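PDB 6JC0: putative molybdenum cofactor biosynthesis protein D2 (MoaD2) / thiamine S from Mycobacterium smegmatis, which probably acts as a small ubiquitin-like sulfur carrier that supplies sulfur for the synthesis of molybdopterin, the organic part of the molybdenum cofactor. Local coordinates for residues V11-A16 with E41-R46. Residues are numbered along the deposited sequence; the frame is centred on the assembly and turned at random.
Sequences VRYFAA and ERLGAR
Leu-43, on the helix 36-44, pushes its side chain into the angle between Val-11 and Tyr-13, alternate residues of strand 6-13 that face the helix together. From Leu-43 CB, 4.0 Å from Tyr-13 OH, the chain runs on to CG, which sits anti to the carbonyl carbon (chi1 -64°) and turns the isobutyl fork toward Val-11 and Tyr-13. Leu-43 CG is likewise 4.0 Å from Tyr-13 OH. Both methyls touch both residues, but unequally. Leu-43 CD1 meets Val-11 CG1 tip to tip at 4.0 Å, approaches the Tyr-13 ring obliquely near CE1 and also touches Tyr-13 OH. Leu-43 CD2 comes closest to the phenol, 3.4 Å from Tyr-13 OH, and also touches Val-11 CG2. Val-11 CG1 has a second task within the strand: it rests on one face of the Tyr-13 ring, offset toward the rim.

No direct hydrogen bond joins the segments; one water does the polar work. Its oxygen donates to Tyr-13 OH and, at 2.6 Å from water O to Leu-43 O, to the helix backbone. The same water O accepts from Arg-46 NE at 2.9 Å, lying at the edge of the guanidinium in its plane. The buried hydroxyl also hydrogen-bonds to Glu-26 OE2, the same oxygen that forms a salt bridge with Arg-46 NH2, so phenol, arginine and carboxylate form one network beside the apolar packing. Leu-43 also touches Leu-54 of helix 48-54. A helix packed across a mixed sheet, here against its first strand in sequence, is characteristic of the ubiquitin-like beta-grasp fold of MoaD and ThiS proteins.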
ATOM      1  N   VAL B  11      -4.263  19.072  37.391  1.00 16.83           N
ATOM      2  CA  VAL B  11      -5.060  18.662  36.245  1.00 17.18           C
ATOM      3  C   VAL B  11      -4.434  19.190  34.964  1.00 20.03           C
ATOM      4  O   VAL B  11      -4.178  20.384  34.844  1.00 22.15           O
ATOM      5  CB  VAL B  11      -6.519  19.165  36.342  1.00 20.89           C
ATOM      6  CG1 VAL B  11      -7.307  18.762  35.093  1.00 15.38           C
ATOM      7  CG2 VAL B  11      -7.191  18.622  37.594  1.00 21.62           C
ATOM      8  N   ARG B  12      -4.179  18.296  34.015  1.00 15.33           N
ATOM      9  CA  ARG B  12      -3.690  18.701  32.704  1.00 18.15           C
ATOM     10  C   ARG B  12      -4.774  18.481  31.658  1.00 18.98           C
ATOM     11  O   ARG B  12      -5.259  17.361  31.483  1.00 17.52           O
ATOM     12  CB  ARG B  12      -2.419  17.926  32.325  1.00 17.26           C
ATOM     13  CG  ARG B  12      -1.253  18.136  33.284  1.00 17.28           C
ATOM     14  CD  ARG B  12       0.059  17.595  32.718  1.00 16.20           C
ATOM     15  NE  ARG B  12       0.018  16.149  32.515  1.00 21.84           N
ATOM     16  CZ  ARG B  12       0.991  15.442  31.944  1.00 28.46           C
ATOM     17  NH1 ARG B  12       2.089  16.047  31.509  1.00 26.88           N
ATOM     18  NH2 ARG B  12       0.860  14.130  31.799  1.00 26.11           N
ATOM     19  N   TYR B  13      -5.163  19.558  30.981  1.00 13.64           N
ATOM     20  CA  TYR B  13      -6.165  19.489  29.922  1.00 11.42           C
ATOM     21  C   TYR B  13      -5.501  19.333  28.559  1.00 19.03           C
ATOM     22  O   TYR B  13      -4.467  19.946  28.292  1.00 17.17           O
ATOM     23  CB  TYR B  13      -7.046  20.744  29.918  1.00 16.01           C
ATOM     24  CG  TYR B  13      -7.824  20.975  31.192  1.00 22.39           C
ATOM     25  CD1 TYR B  13      -9.038  20.337  31.409  1.00 21.88           C
ATOM     26  CD2 TYR B  13      -7.348  21.837  32.174  1.00 20.34           C
ATOM     27  CE1 TYR B  13      -9.757  20.548  32.573  1.00 20.22           C
ATOM     28  CE2 TYR B  13      -8.059  22.050  33.341  1.00 19.14           C
ATOM     29  CZ  TYR B  13      -9.263  21.404  33.533  1.00 21.25           C
ATOM     30  OH  TYR B  13      -9.976  21.608  34.692  1.00 20.95           O
ATOM     31  N   PHE B  14      -6.104  18.533  27.687  1.00 16.44           N
ATOM     32  CA  PHE B  14      -5.557  18.349  26.347  1.00 17.00           C
ATOM     33  C   PHE B  14      -6.574  18.638  25.253  1.00 15.11           C
ATOM     34  O   PHE B  14      -7.778  18.410  25.423  1.00 14.84           O
ATOM     35  CB  PHE B  14      -5.005  16.930  26.195  1.00 19.59           C
ATOM     36  CG  PHE B  14      -3.756  16.698  26.977  1.00 16.21           C
ATOM     37  CD1 PHE B  14      -3.820  16.255  28.288  1.00 15.70           C
ATOM     38  CD2 PHE B  14      -2.517  16.970  26.421  1.00 15.20           C
ATOM     39  CE1 PHE B  14      -2.671  16.061  29.020  1.00 15.17           C
ATOM     40  CE2 PHE B  14      -1.363  16.778  27.150  1.00 12.53           C
ATOM     41  CZ  PHE B  14      -1.440  16.323  28.449  1.00 15.32           C
ATOM     42  N   ALA B  15      -6.064  19.159  24.140  1.00 14.27           N
ATOM     43  CA  ALA B  15      -6.840  19.432  22.932  1.00 19.15           C
ATOM     44  C   ALA B  15      -8.141  20.169  23.223  1.00 22.17           C
ATOM     45  O   ALA B  15      -8.124  21.277  23.760  1.00 22.12           O
ATOM     46  CB  ALA B  15      -7.121  18.139  22.189  1.00 10.04           C
ATOM     47  N   ALA B  16      -9.262  19.543  22.877  1.00 13.92           N
ATOM     48  CA  ALA B  16     -10.574  20.161  23.051  1.00 17.89           C
ATOM     49  C   ALA B  16     -10.851  20.545  24.505  1.00 16.92           C
ATOM     50  O   ALA B  16     -11.513  21.546  24.763  1.00 17.97           O
ATOM     51  CB  ALA B  16     -11.667  19.235  22.538  1.00 17.90           C
ATOM     52  N   GLU B  41     -16.939  16.307  37.858  1.00 21.95           N
ATOM     53  CA  GLU B  41     -18.102  17.153  38.112  1.00 24.62           C
ATOM     54  C   GLU B  41     -17.669  18.560  38.504  1.00 23.59           C
ATOM     55  O   GLU B  41     -18.207  19.548  38.003  1.00 22.08           O
ATOM     56  CB  GLU B  41     -18.985  16.560  39.215  1.00 30.11           C
ATOM     57  CG  GLU B  41     -19.731  15.296  38.832  1.00 41.93           C
ATOM     58  CD  GLU B  41     -20.531  14.723  39.991  1.00 53.05           C
ATOM     59  OE1 GLU B  41     -20.230  15.065  41.157  1.00 54.09           O
ATOM     60  OE2 GLU B  41     -21.462  13.930  39.736  1.00 57.40           O
ATOM     61  N   ARG B  42     -16.691  18.645  39.403  1.00 17.96           N
ATOM     62  CA  ARG B  42     -16.213  19.937  39.885  1.00 17.46           C
ATOM     63  C   ARG B  42     -15.452  20.690  38.796  1.00 19.82           C
ATOM     64  O   ARG B  42     -15.539  21.912  38.699  1.00 14.74           O
ATOM     65  CB  ARG B  42     -15.340  19.754  41.129  1.00 15.04           C
ATOM     66  CG  ARG B  42     -16.110  19.213  42.330  1.00 16.17           C
ATOM     67  CD  ARG B  42     -15.198  18.958  43.522  1.00 14.07           C
ATOM     68  NE  ARG B  42     -15.946  18.508  44.692  1.00 19.76           N
ATOM     69  CZ  ARG B  42     -16.575  19.317  45.538  1.00 21.43           C
ATOM     70  NH1 ARG B  42     -17.230  18.817  46.576  1.00 24.81           N
ATOM     71  NH2 ARG B  42     -16.554  20.629  45.345  1.00 21.90           N
ATOM     72  N   LEU B  43     -14.712  19.959  37.971  1.00 12.75           N
ATOM     73  CA  LEU B  43     -14.031  20.573  36.834  1.00 12.84           C
ATOM     74  C   LEU B  43     -15.030  21.159  35.835  1.00 18.36           C
ATOM     75  O   LEU B  43     -14.792  22.214  35.241  1.00 16.35           O
ATOM     76  CB  LEU B  43     -13.138  19.554  36.122  1.00 14.94           C
ATOM     77  CG  LEU B  43     -11.955  18.951  36.880  1.00 17.90           C
ATOM     78  CD1 LEU B  43     -11.154  18.048  35.945  1.00 17.46           C
ATOM     79  CD2 LEU B  43     -11.075  20.042  37.481  1.00 12.55           C
ATOM     80  N   GLY B  44     -16.148  20.465  35.651  1.00 21.67           N
ATOM     81  CA  GLY B  44     -17.133  20.860  34.662  1.00 22.11           C
ATOM     82  C   GLY B  44     -17.944  22.073  35.073  1.00 24.67           C
ATOM     83  O   GLY B  44     -18.567  22.727  34.237  1.00 22.22           O
ATOM     84  N   ALA B  45     -17.929  22.383  36.366  1.00 20.38           N
ATOM     85  CA  ALA B  45     -18.676  23.519  36.884  1.00 22.68           C
ATOM     86  C   ALA B  45     -18.097  24.843  36.375  1.00 30.62           C
ATOM     87  O   ALA B  45     -18.740  25.888  36.471  1.00 26.56           O
ATOM     88  CB  ALA B  45     -18.692  23.487  38.403  1.00 17.43           C
ATOM     89  N   ARG B  46     -16.883  24.785  35.831  1.00 35.81           N
ATOM     90  CA  ARG B  46     -16.223  25.956  35.255  1.00 36.49           C
ATOM     91  C   ARG B  46     -17.102  26.639  34.205  1.00 32.36           C
ATOM     92  O   ARG B  46     -17.484  27.799  34.356  1.00 28.86           O
ATOM     93  CB  ARG B  46     -14.877  25.556  34.642  1.00 36.87           C
ATOM     94  CG  ARG B  46     -14.137  26.690  33.940  1.00 40.93           C
ATOM     95  CD  ARG B  46     -12.759  26.247  33.460  1.00 39.91           C
ATOM     96  NE  ARG B  46     -11.893  25.869  34.573  1.00 43.03           N
ATOM     97  CZ  ARG B  46     -11.052  26.699  35.183  1.00 42.18           C
ATOM     98  NH1 ARG B  46     -10.956  27.959  34.785  1.00 39.32           N
ATOM     99  NH2 ARG B  46     -10.306  26.268  36.192  1.00 44.10           N
TER
HETATM  100  O   HOH W   1     -12.365  23.204  35.477  1.00 19.95           O